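Local coordinates for protein first ORF in transposon ISC1904 (Sulfolobus solfataricus, PDB 3ILX) that is of uncharacterised function but probably acts, through this resolvase-type domain of a longer transposon protein, in DNA binding and strand exchange during recombination, at residues A[7-12]-A[25-30]. Numbering follows the deposited sequence.
Sequences LYARVS and KYLEEQ
CD1 of Leu27 lies over one face of the Tyr8–Ala9 peptide, almost directly above the carbonyl oxygen, 3.6 Å from Tyr8 O. The methyl makes van der Waals contact there; Tyr8 O is hydrogen-bonded to Thr69 OG1. The guanidinium of Arg10, farther along the strand, where it makes no contact with segment 25-30, has Ser12 OG at its edge and in its plane, 3.1 Å from Arg10 NH1; the N-H...O angle of 138° marks a bent bond. Gly42 O also receives a hydrogen bond from NH1, while NH2 forms a salt bridge with Glu107, so these partners together help to hold the group in place.

The contact itself is apolar. CD1 of Leu27 is the shared contact atom, 4.0 Å from Leu7 CB and 4.0 Å from Ala9 CB, thus spanning two residues on one face of the strand. With chi1 at -73°, Leu27 CG stands anti to its carbonyl carbon, and the extended second torsion carries CD1 onward to the strand. Leu7 runs past it in the opposite direction, placing its own CD1 4.1 Å from Leu27 CB and 3.6 Å from Glu28 CG. It crosses Glu28 nearly at a right angle, meeting the aliphatic base of that side chain.

The segment axes approach to 9.1 Å at 157°, close to antiparallel, as expected for a beta-alpha-beta unit. Helix 19-30 links strand 4-11 to its parallel neighbour 36-41, and packs back on the former. Leu7 and Glu28 both touch Val37 of strand 36-41, whereas the opposite edge of strand 4-11 pairs with strand 64-69, making it an inner strand of the resolvase-type sheet.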
ATOM      1  N   LEU A   7      -5.590 -13.311 -15.967  1.00 26.18           N
ATOM      2  CA  LEU A   7      -4.386 -13.748 -15.270  1.00 26.25           C
ATOM      3  C   LEU A   7      -3.430 -12.565 -15.134  1.00 26.84           C
ATOM      4  O   LEU A   7      -3.173 -11.843 -16.094  1.00 27.23           O
ATOM      5  CB  LEU A   7      -3.717 -14.891 -16.017  1.00 26.01           C
ATOM      6  CG  LEU A   7      -4.653 -16.014 -16.457  1.00 26.12           C
ATOM      7  CD1 LEU A   7      -3.886 -17.076 -17.198  1.00 26.70           C
ATOM      8  CD2 LEU A   7      -5.381 -16.616 -15.264  1.00 24.52           C
ATOM      9  N   TYR A   8      -2.926 -12.351 -13.926  1.00 26.58           N
ATOM     10  CA  TYR A   8      -1.985 -11.270 -13.735  1.00 27.10           C
ATOM     11  C   TYR A   8      -0.645 -11.846 -13.287  1.00 27.19           C
ATOM     12  O   TYR A   8      -0.570 -12.568 -12.299  1.00 27.35           O
ATOM     13  CB  TYR A   8      -2.488 -10.237 -12.731  1.00 26.06           C
ATOM     14  CG  TYR A   8      -1.462  -9.126 -12.611  1.00 26.53           C
ATOM     15  CD1 TYR A   8      -1.450  -8.082 -13.515  1.00 23.58           C
ATOM     16  CD2 TYR A   8      -0.449  -9.175 -11.645  1.00 26.35           C
ATOM     17  CE1 TYR A   8      -0.501  -7.085 -13.452  1.00 25.75           C
ATOM     18  CE2 TYR A   8       0.516  -8.154 -11.564  1.00 27.55           C
ATOM     19  CZ  TYR A   8       0.488  -7.127 -12.468  1.00 28.09           C
ATOM     20  OH  TYR A   8       1.445  -6.103 -12.395  1.00 27.85           O
ATOM     21  N   ALA A   9       0.420 -11.524 -14.010  1.00 26.83           N
ATOM     22  CA  ALA A   9       1.728 -12.051 -13.642  1.00 26.76           C
ATOM     23  C   ALA A   9       2.740 -10.917 -13.588  1.00 26.72           C
ATOM     24  O   ALA A   9       2.652  -9.988 -14.366  1.00 26.66           O
ATOM     25  CB  ALA A   9       2.186 -13.116 -14.636  1.00 26.27           C
ATOM     26  N   ARG A  10       3.715 -11.023 -12.693  1.00 26.48           N
ATOM     27  CA  ARG A  10       4.691  -9.958 -12.488  1.00 27.82           C
ATOM     28  C   ARG A  10       6.011 -10.527 -11.967  1.00 28.70           C
ATOM     29  O   ARG A  10       6.017 -11.396 -11.095  1.00 28.54           O
ATOM     30  CB  ARG A  10       4.143  -8.920 -11.458  1.00 27.83           C
ATOM     31  CG  ARG A  10       4.982  -7.589 -11.350  1.00 26.69           C
ATOM     32  CD  ARG A  10       4.793  -6.816 -10.018  1.00 23.76           C
ATOM     33  NE  ARG A  10       4.846  -7.687  -8.812  1.00 26.23           N
ATOM     34  CZ  ARG A  10       5.959  -7.968  -8.148  1.00 26.91           C
ATOM     35  NH1 ARG A  10       7.146  -7.496  -8.571  1.00 24.61           N
ATOM     36  NH2 ARG A  10       5.898  -8.777  -7.095  1.00 24.97           N
ATOM     37  N   VAL A  11       7.117 -10.020 -12.494  1.00 29.34           N
ATOM     38  CA  VAL A  11       8.434 -10.215 -11.903  1.00 30.87           C
ATOM     39  C   VAL A  11       9.118  -8.847 -11.767  1.00 32.05           C
ATOM     40  O   VAL A  11       8.861  -7.918 -12.555  1.00 31.89           O
ATOM     41  CB  VAL A  11       9.329 -11.204 -12.741  1.00 31.22           C
ATOM     42  CG1 VAL A  11       8.698 -12.618 -12.812  1.00 30.47           C
ATOM     43  CG2 VAL A  11       9.592 -10.667 -14.144  1.00 31.55           C
ATOM     44  N   SER A  12       9.987  -8.723 -10.778  1.00 33.31           N
ATOM     45  CA  SER A  12      10.650  -7.455 -10.534  1.00 36.26           C
ATOM     46  C   SER A  12      11.705  -7.219 -11.606  1.00 37.28           C
ATOM     47  O   SER A  12      11.913  -6.093 -12.003  1.00 36.87           O
ATOM     48  CB  SER A  12      11.276  -7.409  -9.150  1.00 35.22           C
ATOM     49  OG  SER A  12      10.254  -7.225  -8.184  1.00 39.08           O
ATOM     50  N   LYS A  25       2.849 -19.465 -17.642  1.00 30.01           N
ATOM     51  CA  LYS A  25       2.572 -20.840 -17.987  1.00 31.56           C
ATOM     52  C   LYS A  25       2.006 -21.572 -16.791  1.00 31.31           C
ATOM     53  O   LYS A  25       1.085 -22.383 -16.931  1.00 31.54           O
ATOM     54  CB  LYS A  25       3.859 -21.501 -18.462  1.00 32.14           C
ATOM     55  CG  LYS A  25       3.668 -22.796 -19.235  1.00 35.87           C
ATOM     56  CD  LYS A  25       4.969 -23.224 -19.935  1.00 39.48           C
ATOM     57  CE  LYS A  25       6.112 -23.413 -18.933  1.00 42.15           C
ATOM     58  NZ  LYS A  25       6.065 -24.786 -18.326  1.00 43.80           N
ATOM     59  N   TYR A  26       2.531 -21.275 -15.607  1.00 31.50           N
ATOM     60  CA  TYR A  26       2.008 -21.922 -14.415  1.00 32.12           C
ATOM     61  C   TYR A  26       0.532 -21.546 -14.205  1.00 31.64           C
ATOM     62  O   TYR A  26      -0.308 -22.412 -13.922  1.00 30.66           O
ATOM     63  CB  TYR A  26       2.850 -21.582 -13.188  1.00 33.28           C
ATOM     64  CG  TYR A  26       2.160 -21.927 -11.880  1.00 35.69           C
ATOM     65  CD1 TYR A  26       1.846 -23.258 -11.550  1.00 37.72           C
ATOM     66  CD2 TYR A  26       1.805 -20.927 -10.990  1.00 37.70           C
ATOM     67  CE1 TYR A  26       1.192 -23.565 -10.347  1.00 39.48           C
ATOM     68  CE2 TYR A  26       1.170 -21.228  -9.785  1.00 40.30           C
ATOM     69  CZ  TYR A  26       0.869 -22.536  -9.473  1.00 40.37           C
ATOM     70  OH  TYR A  26       0.231 -22.790  -8.279  1.00 43.74           O
ATOM     71  N   LEU A  27       0.241 -20.255 -14.387  1.00 30.96           N
ATOM     72  CA  LEU A  27      -1.103 -19.706 -14.236  1.00 30.30           C
ATOM     73  C   LEU A  27      -2.070 -20.368 -15.193  1.00 30.54           C
ATOM     74  O   LEU A  27      -3.167 -20.788 -14.801  1.00 30.03           O
ATOM     75  CB  LEU A  27      -1.103 -18.179 -14.463  1.00 29.71           C
ATOM     76  CG  LEU A  27      -0.482 -17.317 -13.358  1.00 29.55           C
ATOM     77  CD1 LEU A  27      -0.590 -15.856 -13.725  1.00 30.13           C
ATOM     78  CD2 LEU A  27      -1.159 -17.545 -12.000  1.00 29.09           C
ATOM     79  N   GLU A  28      -1.646 -20.478 -16.446  1.00 30.50           N
ATOM     80  CA  GLU A  28      -2.459 -21.079 -17.481  1.00 31.35           C
ATOM     81  C   GLU A  28      -2.760 -22.557 -17.231  1.00 31.93           C
ATOM     82  O   GLU A  28      -3.857 -23.017 -17.548  1.00 32.28           O
ATOM     83  CB  GLU A  28      -1.843 -20.816 -18.868  1.00 31.30           C
ATOM     84  CG  GLU A  28      -1.881 -19.314 -19.167  1.00 30.45           C
ATOM     85  CD  GLU A  28      -1.146 -18.890 -20.420  1.00 30.05           C
ATOM     86  OE1 GLU A  28      -0.417 -19.719 -21.018  1.00 29.25           O
ATOM     87  OE2 GLU A  28      -1.289 -17.696 -20.793  1.00 29.75           O
ATOM     88  N   GLU A  29      -1.822 -23.288 -16.633  1.00 32.12           N
ATOM     89  CA  GLU A  29      -2.079 -24.689 -16.281  1.00 33.17           C
ATOM     90  C   GLU A  29      -3.116 -24.841 -15.180  1.00 33.58           C
ATOM     91  O   GLU A  29      -3.818 -25.857 -15.123  1.00 33.42           O
ATOM     92  CB  GLU A  29      -0.796 -25.405 -15.888  1.00 33.11           C
ATOM     93  CG  GLU A  29      -0.106 -26.031 -17.075  1.00 35.22           C
ATOM     94  CD  GLU A  29       1.411 -25.928 -17.020  1.00 37.61           C
ATOM     95  OE1 GLU A  29       1.967 -25.469 -15.992  1.00 39.37           O
ATOM     96  OE2 GLU A  29       2.045 -26.336 -18.021  1.00 40.10           O
ATOM     97  N   GLN A  30      -3.221 -23.833 -14.320  1.00 34.20           N
ATOM     98  CA  GLN A  30      -4.193 -23.855 -13.234  1.00 35.29           C
ATOM     99  C   GLN A  30      -5.567 -23.328 -13.645  1.00 35.81           C
ATOM    100  O   GLN A  30      -6.608 -23.874 -13.230  1.00 35.78           O
ATOM    101  CB  GLN A  30      -3.649 -23.120 -12.005  1.00 35.76           C
ATOM    102  CG  GLN A  30      -2.268 -23.638 -11.561  1.00 37.47           C
ATOM    103  CD  GLN A  30      -2.319 -25.081 -11.152  1.00 41.44           C
ATOM    104  OE1 GLN A  30      -1.875 -25.965 -11.889  1.00 42.80           O
ATOM    105  NE2 GLN A  30      -2.911 -25.344  -9.990  1.00 42.96           N
TER